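Local coordinates for protein cytosine deaminase (Klebsiella pneumoniae, PDB 4R85) that probably catalyses the hydrolytic deamination of cytosine and 5-methylcytosine, with an iron(II) ion bound in an amidohydrolase-fold active site, at residues N5-L8 with A13-T16; I103-D108 with D308-P313; L163-I168 with Q200-L205; A328-C333 with D339-C344. All blocks are in the same frame, centred on the assembly; numbering follows the deposited sequence.

How the contacts relate
Following the chain from the N terminus, contact 1 closes first: 5-8 meets 13-16 in a beta hairpin of the small sheet beside the barrel. Contact 2 opens at 103-108 and closes about 200 residues later at 308-313, tying a barrel helix to the loop that follows strand 303-305 and carries iron ligand D308. Contact 3, 163-168 with 200-205, falls wholly within that long span and joins two successive barrel helices. Contact 4 comes last, a short closure between helices 322-332 and 338-342. None of the four crosses another. Contacts 1 and 3 lie on opposite sides of the chain's centre, while contacts 2 and 4 both reach the second subunit.

Contact 1: residues N5-L8 with A13-T16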
# COMPACT_ATOMS: atom_id res chain seq x y z
N ASN A 5 18.04 4.10 -25.82
CA ASN A 5 16.62 3.75 -25.82
C ASN A 5 15.96 4.00 -24.47
O ASN A 5 15.08 3.25 -24.05
CB ASN A 5 16.42 2.28 -26.23
CG ASN A 5 16.84 2.01 -27.66
OD1 ASN A 5 16.75 2.88 -28.53
ND2 ASN A 5 17.30 0.79 -27.92
N ALA A 6 16.40 5.05 -23.80
CA ALA A 6 15.88 5.35 -22.47
C ALA A 6 14.80 6.42 -22.55
O ALA A 6 14.93 7.38 -23.30
CB ALA A 6 16.99 5.81 -21.56
N ARG A 7 13.73 6.23 -21.79
CA ARG A 7 12.75 7.28 -21.62
C ARG A 7 13.19 8.19 -20.49
O ARG A 7 13.85 7.75 -19.54
CB ARG A 7 11.37 6.70 -21.30
CG ARG A 7 10.84 5.76 -22.37
CD ARG A 7 10.27 6.51 -23.55
NE ARG A 7 9.14 7.34 -23.15
CZ ARG A 7 7.88 6.92 -23.14
NH1 ARG A 7 6.92 7.76 -22.77
NH2 ARG A 7 7.57 5.68 -23.51
N LEU A 8 12.83 9.47 -20.58
CA LEU A 8 12.99 10.38 -19.46
C LEU A 8 11.61 10.79 -18.99
O LEU A 8 10.63 10.64 -19.73
CB LEU A 8 13.83 11.60 -19.86
CG LEU A 8 15.28 11.25 -20.23
CD1 LEU A 8 15.99 12.49 -20.74
CD2 LEU A 8 16.02 10.64 -19.03
N ALA A 13 10.04 11.29 -26.20
CA ALA A 13 11.20 10.87 -26.99
C ALA A 13 12.09 9.87 -26.24
O ALA A 13 12.09 9.83 -25.01
CB ALA A 13 12.02 12.08 -27.41
N LEU A 14 12.84 9.07 -26.99
CA LEU A 14 13.84 8.17 -26.42
C LEU A 14 15.19 8.89 -26.37
O LEU A 14 15.49 9.71 -27.25
CB LEU A 14 13.97 6.90 -27.25
CG LEU A 14 12.80 5.91 -27.20
CD1 LEU A 14 12.97 4.82 -28.25
CD2 LEU A 14 12.67 5.29 -25.81
N PHE A 15 16.01 8.59 -25.37
CA PHE A 15 17.28 9.29 -25.21
C PHE A 15 18.47 8.36 -25.07
O PHE A 15 18.36 7.25 -24.54
CB PHE A 15 17.23 10.22 -23.99
CG PHE A 15 16.25 11.34 -24.12
CD1 PHE A 15 16.66 12.60 -24.50
CD2 PHE A 15 14.90 11.13 -23.86
CE1 PHE A 15 15.76 13.64 -24.61
CE2 PHE A 15 13.99 12.17 -23.97
CZ PHE A 15 14.42 13.43 -24.36
N THR A 16 19.61 8.83 -25.55
CA THR A 16 20.90 8.22 -25.23
C THR A 16 21.60 9.05 -24.15
O THR A 16 21.65 10.28 -24.24
CB THR A 16 21.79 8.09 -26.47
OG1 THR A 16 21.30 7.01 -27.28
CG2 THR A 16 23.22 7.80 -26.09
O HOH W 1 10.97 9.83 -22.61
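L8 and F15 make the main side-chain contact here. The methyl CD1 of L8 sits over the middle of the phenyl face, 3.6 Å from the F15 ring centroid and 12° off the normal, a well-centred CH-pi contact. With CG of L8 beside the backbone N (chi1 -65°) and the branch extended beyond it, CD1 comes down over the ring, the two side chains crossing at about a right angle. On the backbone, A6 and F15 form a hydrogen-bonded antiparallel pair: A6 N donates to F15 O at 3.0 Å, and F15 N returns a short bond of 2.6 Å to A6 O. The same A6 O also receives the CA-H of L14 and lies at the edge of the F15 ring, close to its plane. This pairing makes strands 2-7 and 14-20 a beta hairpin in the four-strand sheet, which belongs to the small beta domain that accompanies the barrel in many amidohydrolases. Alanine suits position 6, where a small CB fits a buried face that also carries F15. R7 and L14 point to the other face: methyl CD2 of L14 packs against the bent aliphatic part of R7, 3.5 Å from its CD. That bend lets NE of R7 bond to a water at the edge of its guanidinium, and the water also accepts from L8 N at 2.8 Å and bonds to A13 O. Further out, I27 of the third strand touches both L8 and F15. N5 turns the chain with a positive phi, a conformation asparagine tolerates well, while its side-chain ND2 bonds to D42 and its OD1 to the backbone N of Q34.

Contact 2: residues I103-D108 with D308-P313; sequences IGMLRD and DSIQDP. With FE2 (Fe (II) ion), chain H; 17E (5-methylcytosine), chain G.
The flat carboxamide of Q311 meets M105 at its oxygen end, OE1 lying 4.2 Å from the methionine CE, while NE2 on the other branch makes a weak hydrogen bond to Y381 of the second subunit. A second flat group, the carboxylate of D308, divides its oxygens between metal and ligand: OD2 binds the iron at 2.3 Å, and OD1 accepts a hydrogen bond from N4 of 5-methylcytosine at 2.7 Å. This is the metal site of an amidohydrolase TIM barrel, in which D308 follows the eighth strand and completes a set with H56, H58, H209 and H241. CG of D308 stands anti to the backbone N (chi1 -161°), a torsion that sends the carboxylate toward iron and ligand. The loop's other side faces helix 92-108. There CG2 of I310 lies 4.1 Å from SD of M105, the two side chains running alongside one another but pointing opposite ways. Methionine suits this place because its long unbranched chain, extended beyond CG, spans the wide gap between backbones; the CA atoms of M105 and I310 are 9.8 Å apart. I310, itself buried, answers with its short branch CG2, which the methionine sulfur meets. Such packing is slight, a flank of the loop two residues beyond its metal ligand. Near the C-terminal end of the helix, NE of R107 forms a salt bridge with OD1 of D108, which also bonds to Y410 of the second subunit. Back in the pocket, OG of S309 is hydrogen-bonded to E273 and lies 3.2 Å from the ligand methyl CM5.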
# COMPACT_ATOMS: atom_id res chain seq x y z
N ILE A 103 20.40 -0.22 5.14
CA ILE A 103 20.96 0.50 4.01
C ILE A 103 21.04 -0.41 2.78
O ILE A 103 20.75 0.01 1.66
CB ILE A 103 22.34 1.10 4.37
CG1 ILE A 103 22.15 2.31 5.30
CG2 ILE A 103 23.08 1.52 3.10
CD1 ILE A 103 23.43 2.80 5.92
N GLY A 104 21.42 -1.67 3.00
CA GLY A 104 21.40 -2.68 1.95
C GLY A 104 20.04 -2.82 1.29
O GLY A 104 19.94 -2.89 0.06
N MET A 105 18.99 -2.86 2.10
CA MET A 105 17.62 -2.92 1.58
C MET A 105 17.29 -1.69 0.75
O MET A 105 16.58 -1.80 -0.26
CB MET A 105 16.59 -2.97 2.72
CG MET A 105 16.67 -4.16 3.65
SD MET A 105 15.28 -4.01 4.83
CE MET A 105 15.99 -4.88 6.23
N LEU A 106 17.74 -0.52 1.19
CA LEU A 106 17.44 0.71 0.47
C LEU A 106 18.15 0.72 -0.88
O LEU A 106 17.57 1.10 -1.89
CB LEU A 106 17.81 1.95 1.30
CG LEU A 106 17.02 2.16 2.60
CD1 LEU A 106 17.73 3.16 3.51
CD2 LEU A 106 15.60 2.63 2.29
N ARG A 107 19.42 0.30 -0.87
CA ARG A 107 20.22 0.14 -2.09
C ARG A 107 19.52 -0.80 -3.07
O ARG A 107 19.47 -0.52 -4.28
CB ARG A 107 21.61 -0.39 -1.73
CG ARG A 107 22.55 -0.68 -2.92
CD ARG A 107 22.44 -2.13 -3.41
NE ARG A 107 22.30 -3.09 -2.31
CZ ARG A 107 23.32 -3.61 -1.63
NH1 ARG A 107 24.56 -3.26 -1.94
NH2 ARG A 107 23.09 -4.47 -0.65
N ASP A 108 19.00 -1.91 -2.56
CA ASP A 108 18.30 -2.88 -3.39
C ASP A 108 17.13 -2.24 -4.13
O ASP A 108 16.75 -2.69 -5.21
CB ASP A 108 17.79 -4.07 -2.58
CG ASP A 108 18.91 -5.02 -2.16
OD1 ASP A 108 20.03 -4.93 -2.73
OD2 ASP A 108 18.65 -5.86 -1.27
N ASP A 308 10.20 6.39 7.02
CA ASP A 308 10.24 6.61 8.47
C ASP A 308 10.86 5.43 9.24
O ASP A 308 11.91 5.56 9.87
CB ASP A 308 8.83 6.93 9.03
CG ASP A 308 8.88 7.61 10.37
OD1 ASP A 308 7.95 7.44 11.19
OD2 ASP A 308 9.86 8.32 10.61
N SER A 309 10.20 4.28 9.18
CA SER A 309 10.61 3.12 9.97
C SER A 309 10.74 1.86 9.15
O SER A 309 9.95 1.60 8.25
CB SER A 309 9.57 2.85 11.05
OG SER A 309 9.60 3.84 12.04
N ILE A 310 11.73 1.04 9.49
CA ILE A 310 11.77 -0.33 9.03
C ILE A 310 11.97 -1.26 10.22
O ILE A 310 13.04 -1.27 10.85
CB ILE A 310 12.85 -0.53 7.95
CG1 ILE A 310 12.47 0.27 6.69
CG2 ILE A 310 13.00 -2.01 7.62
CD1 ILE A 310 13.41 0.09 5.50
N GLN A 311 10.91 -2.01 10.54
CA GLN A 311 10.90 -3.00 11.62
C GLN A 311 11.43 -2.46 12.94
O GLN A 311 12.38 -2.99 13.50
CB GLN A 311 11.68 -4.25 11.19
CG GLN A 311 11.11 -4.93 9.96
CD GLN A 311 11.94 -6.12 9.51
OE1 GLN A 311 12.74 -6.01 8.58
NE2 GLN A 311 11.75 -7.25 10.17
N ASP A 312 10.79 -1.42 13.45
CA ASP A 312 11.31 -0.76 14.64
C ASP A 312 10.23 -0.70 15.75
O ASP A 312 9.16 -1.32 15.58
CB ASP A 312 11.95 0.60 14.24
CG ASP A 312 10.92 1.67 13.90
OD1 ASP A 312 11.35 2.76 13.45
OD2 ASP A 312 9.70 1.46 14.09
N PRO A 313 10.48 0.00 16.87
CA PRO A 313 9.44 -0.05 17.92
C PRO A 313 8.10 0.59 17.52
O PRO A 313 7.10 0.34 18.19
CB PRO A 313 10.06 0.75 19.07
CG PRO A 313 11.53 0.69 18.83
CD PRO A 313 11.69 0.70 17.35
FE FE2 H . 10.22 10.10 12.04
N1 17E G . 10.08 8.68 16.96
C2 17E G . 9.12 9.57 16.74
O2 17E G . 8.94 10.60 17.63
N3 17E G . 8.33 9.50 15.67
C4 17E G . 8.48 8.50 14.78
N4 17E G . 7.62 8.43 13.64
C5 17E G . 9.47 7.54 14.97
C6 17E G . 10.28 7.66 16.10
CM5 17E G . 9.65 6.43 13.99

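Contact 3: residues L163-I168 with Q200-L205; sequences LMTRAI and QRYGRL
I168 and Y202 bring their CA atoms to 7.7 Å of each other where helix 160-170 passes the C-terminal end of helix 185-202, the chain then leaving that helix at G203 with a positive phi of 61°. Both helices belong to the outer layer of the TIM barrel, and strand 205-209 begins directly after R204. I168 does most of the packing. Its CG2, anti to the backbone N, lies over one face of the Y202 ring in a CH-pi contact, 4.0 Å from the centroid and nearest to CG. The same methyl is also over a face of the R204 guanidinium, 3.4 Å from NH2. Isoleucine suits this position because its beta branch puts CG2 close to the backbone, between the tyrosine ring and the guanidinium. T165 adds its CG2 at 3.4 Å from Y202 OH, whose hydrogen bond goes to E169. R204 bends at chi2 and reaches toward the C-terminal part of helix 160-170, where NH2 donates to I168 O at 2.8 Å and also to A172 O. Its long reach lets one arginine satisfy carbonyls near the end of helix 160-170. NH1 supplies an indirect link as well: a water bonds to it at 3.1 Å and donates to I168 O at 3.2 Å.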
# COMPACT_ATOMS: atom_id res chain seq x y z
N LEU A 163 23.21 17.91 24.87
CA LEU A 163 23.27 16.75 24.00
C LEU A 163 23.07 17.13 22.53
O LEU A 163 23.77 16.63 21.65
CB LEU A 163 22.22 15.71 24.41
CG LEU A 163 22.60 15.01 25.72
CD1 LEU A 163 21.38 14.28 26.29
CD2 LEU A 163 23.75 14.04 25.47
N MET A 164 22.13 18.03 22.28
CA MET A 164 21.91 18.54 20.91
C MET A 164 23.17 19.23 20.39
O MET A 164 23.59 19.00 19.27
CB MET A 164 20.74 19.52 20.88
CG MET A 164 19.37 18.85 21.00
SD MET A 164 18.99 17.87 19.53
CE MET A 164 18.68 19.18 18.31
N THR A 165 23.76 20.06 21.24
CA THR A 165 24.96 20.82 20.87
C THR A 165 26.12 19.87 20.62
O THR A 165 26.84 20.01 19.63
CB THR A 165 25.32 21.83 21.98
OG1 THR A 165 24.21 22.71 22.19
CG2 THR A 165 26.56 22.65 21.62
N ARG A 166 26.30 18.90 21.51
CA ARG A 166 27.38 17.93 21.37
C ARG A 166 27.21 17.13 20.08
O ARG A 166 28.18 16.89 19.37
CB ARG A 166 27.41 16.99 22.59
CG ARG A 166 28.49 15.93 22.53
CD ARG A 166 29.89 16.54 22.65
NE ARG A 166 30.90 15.59 22.21
CZ ARG A 166 31.89 15.90 21.38
NH1 ARG A 166 32.02 17.14 20.91
NH2 ARG A 166 32.76 14.96 21.02
N ALA A 167 25.98 16.72 19.78
CA ALA A 167 25.70 15.96 18.57
C ALA A 167 26.07 16.73 17.31
O ALA A 167 26.63 16.18 16.36
CB ALA A 167 24.22 15.57 18.52
N ILE A 168 25.74 18.02 17.30
CA ILE A 168 26.10 18.90 16.20
C ILE A 168 27.62 19.05 16.10
O ILE A 168 28.19 18.95 15.01
CB ILE A 168 25.41 20.27 16.34
CG1 ILE A 168 23.90 20.11 16.11
CG2 ILE A 168 26.02 21.30 15.38
CD1 ILE A 168 23.54 19.43 14.81
N GLN A 200 21.59 27.92 13.18
CA GLN A 200 22.21 29.14 12.64
C GLN A 200 23.63 29.32 13.11
O GLN A 200 24.50 29.74 12.35
CB GLN A 200 21.40 30.39 13.00
CG GLN A 200 20.30 30.69 12.04
CD GLN A 200 19.84 32.14 12.11
OE1 GLN A 200 19.35 32.60 13.14
NE2 GLN A 200 20.01 32.86 11.01
N ARG A 201 23.88 29.03 14.39
CA ARG A 201 25.21 29.21 14.95
C ARG A 201 26.24 28.27 14.32
O ARG A 201 27.40 28.64 14.14
CB ARG A 201 25.18 29.06 16.47
CG ARG A 201 26.56 29.16 17.09
CD ARG A 201 26.54 29.95 18.37
NE ARG A 201 27.88 30.18 18.88
CZ ARG A 201 28.14 30.64 20.10
NH1 ARG A 201 27.14 30.91 20.93
NH2 ARG A 201 29.40 30.82 20.49
N TYR A 202 25.81 27.06 13.95
CA TYR A 202 26.73 26.07 13.38
C TYR A 202 26.53 25.88 11.87
O TYR A 202 27.18 25.04 11.27
CB TYR A 202 26.58 24.72 14.09
CG TYR A 202 27.09 24.68 15.52
CD1 TYR A 202 26.28 25.05 16.59
CD2 TYR A 202 28.38 24.25 15.81
CE1 TYR A 202 26.74 25.01 17.90
CE2 TYR A 202 28.85 24.20 17.12
CZ TYR A 202 28.03 24.58 18.16
OH TYR A 202 28.49 24.53 19.47
N GLY A 203 25.63 26.65 11.27
CA GLY A 203 25.38 26.57 9.84
C GLY A 203 24.90 25.21 9.35
O GLY A 203 25.42 24.67 8.37
N ARG A 204 23.89 24.67 10.02
CA ARG A 204 23.37 23.35 9.68
C ARG A 204 21.96 23.43 9.13
O ARG A 204 21.28 24.46 9.25
CB ARG A 204 23.39 22.43 10.91
CG ARG A 204 24.75 22.37 11.61
CD ARG A 204 25.80 21.64 10.78
NE ARG A 204 27.14 21.98 11.24
CZ ARG A 204 27.86 21.24 12.08
NH1 ARG A 204 29.07 21.65 12.44
NH2 ARG A 204 27.39 20.10 12.56
N LEU A 205 21.52 22.34 8.51
CA LEU A 205 20.15 22.22 8.04
C LEU A 205 19.25 21.93 9.23
O LEU A 205 19.74 21.67 10.33
CB LEU A 205 20.04 21.09 7.01
CG LEU A 205 20.96 21.21 5.78
CD1 LEU A 205 20.63 20.12 4.76
CD2 LEU A 205 20.81 22.59 5.15
O HOH W 2 30.95 19.45 13.50

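Contact 4: residues A328-C333 with D339-C344; sequences AGLHIC and DDLQRC
L330 meets L341 and C344 through purely apolar contacts. Its methyl CD1 does the touching, 3.8 Å from CD2 of L341 and equally close to CB of C344. The second methyl, CD2, stands 4.1 Å from that same CB, giving C344 a fork of two methyls. L330 extends straight from its helix, with CG beside the backbone N and chi2 at 180°, which carries the fork across to the second segment. Leucine fits because its forked end lets CD1 touch both neighbours while CD2 adds to the cover over C344 CB, and the short cysteine side chain lets its CB be approached closely by both methyls. In C344 the sulfur lies between the backbone N and the carbonyl carbon (chi1 65°), a torsion that leaves SG beside the same methyl, 4.1 Å from L330 CD1. The polar contacts involve neighbouring residues that do not touch across the two segments. R343 forms salt bridges with D297 and D346, and H331 bonds through NE2 to Y315 OH of the second subunit. L341 packs on P316 of that other copy. L341 and C344 also rest on V384 of helix 380-386. Helices 322-332 and 338-342 are two sequential helices joined by a short loop, following the last strand of an amidohydrolase TIM barrel and packing through a small buried apolar patch.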
# COMPACT_ATOMS: atom_id res chain seq x y z
N ALA A 328 0.94 4.16 -1.17
CA ALA A 328 0.16 4.44 0.03
C ALA A 328 -0.21 5.92 0.11
O ALA A 328 -1.36 6.26 0.39
CB ALA A 328 0.96 4.04 1.27
N GLY A 329 0.77 6.77 -0.12
CA GLY A 329 0.58 8.20 -0.03
C GLY A 329 -0.45 8.70 -1.02
O GLY A 329 -1.33 9.48 -0.67
N LEU A 330 -0.35 8.24 -2.27
CA LEU A 330 -1.30 8.67 -3.29
C LEU A 330 -2.74 8.28 -2.95
O LEU A 330 -3.68 9.03 -3.25
CB LEU A 330 -0.90 8.11 -4.66
CG LEU A 330 0.46 8.54 -5.21
CD1 LEU A 330 0.68 7.89 -6.57
CD2 LEU A 330 0.56 10.05 -5.34
N HIS A 331 -2.92 7.11 -2.35
CA HIS A 331 -4.25 6.66 -1.94
C HIS A 331 -4.79 7.47 -0.76
O HIS A 331 -5.89 8.01 -0.81
CB HIS A 331 -4.24 5.17 -1.53
CG HIS A 331 -4.16 4.22 -2.68
ND1 HIS A 331 -3.00 4.03 -3.42
CD2 HIS A 331 -5.08 3.37 -3.20
CE1 HIS A 331 -3.23 3.12 -4.35
NE2 HIS A 331 -4.48 2.71 -4.25
N ILE A 332 -4.00 7.54 0.31
CA ILE A 332 -4.46 8.18 1.55
C ILE A 332 -4.69 9.69 1.39
O ILE A 332 -5.57 10.27 2.02
CB ILE A 332 -3.48 7.91 2.72
CG1 ILE A 332 -3.27 6.40 2.88
CG2 ILE A 332 -4.03 8.46 4.03
CD1 ILE A 332 -2.19 6.00 3.91
N CYS A 333 -3.89 10.31 0.53
CA CYS A 333 -3.93 11.76 0.33
C CYS A 333 -4.85 12.17 -0.82
O CYS A 333 -4.92 13.36 -1.16
CB CYS A 333 -2.51 12.29 0.08
SG CYS A 333 -1.39 11.97 1.48
N ASP A 339 -3.68 13.76 -13.65
CA ASP A 339 -2.51 14.63 -13.59
C ASP A 339 -1.56 14.27 -12.45
O ASP A 339 -0.34 14.35 -12.61
CB ASP A 339 -2.92 16.10 -13.50
CG ASP A 339 -3.38 16.65 -14.85
OD1 ASP A 339 -4.18 17.62 -14.86
OD2 ASP A 339 -2.95 16.11 -15.89
N ASP A 340 -2.13 13.88 -11.30
CA ASP A 340 -1.32 13.43 -10.17
C ASP A 340 -0.42 12.25 -10.58
O ASP A 340 0.78 12.25 -10.33
CB ASP A 340 -2.20 12.96 -8.99
CG ASP A 340 -3.10 14.06 -8.42
OD1 ASP A 340 -2.63 15.21 -8.24
OD2 ASP A 340 -4.28 13.76 -8.13
N LEU A 341 -1.03 11.25 -11.22
CA LEU A 341 -0.32 10.02 -11.59
C LEU A 341 0.78 10.22 -12.64
O LEU A 341 1.79 9.52 -12.63
CB LEU A 341 -1.32 8.94 -12.03
CG LEU A 341 -2.11 8.34 -10.86
CD1 LEU A 341 -3.24 7.43 -11.34
CD2 LEU A 341 -1.19 7.57 -9.92
N GLN A 342 0.58 11.19 -13.54
CA GLN A 342 1.58 11.48 -14.57
C GLN A 342 2.89 12.09 -14.05
O GLN A 342 3.90 12.07 -14.75
CB GLN A 342 0.99 12.38 -15.65
CG GLN A 342 0.12 11.65 -16.65
CD GLN A 342 0.11 12.32 -18.01
OE1 GLN A 342 0.23 11.66 -19.04
NE2 GLN A 342 -0.03 13.65 -18.01
N ARG A 343 2.87 12.65 -12.84
CA ARG A 343 4.07 13.25 -12.25
C ARG A 343 4.34 12.77 -10.82
O ARG A 343 5.09 13.41 -10.08
CB ARG A 343 3.98 14.79 -12.27
CG ARG A 343 2.68 15.41 -11.72
CD ARG A 343 2.52 15.29 -10.20
NE ARG A 343 3.57 16.00 -9.47
CZ ARG A 343 3.34 16.99 -8.61
NH1 ARG A 343 4.36 17.60 -8.01
NH2 ARG A 343 2.09 17.36 -8.34
N CYS A 344 3.74 11.65 -10.42
CA CYS A 344 3.82 11.22 -9.02
C CYS A 344 5.23 10.86 -8.56
O CYS A 344 5.52 10.85 -7.35
CB CYS A 344 2.87 10.05 -8.74
SG CYS A 344 3.28 8.52 -9.63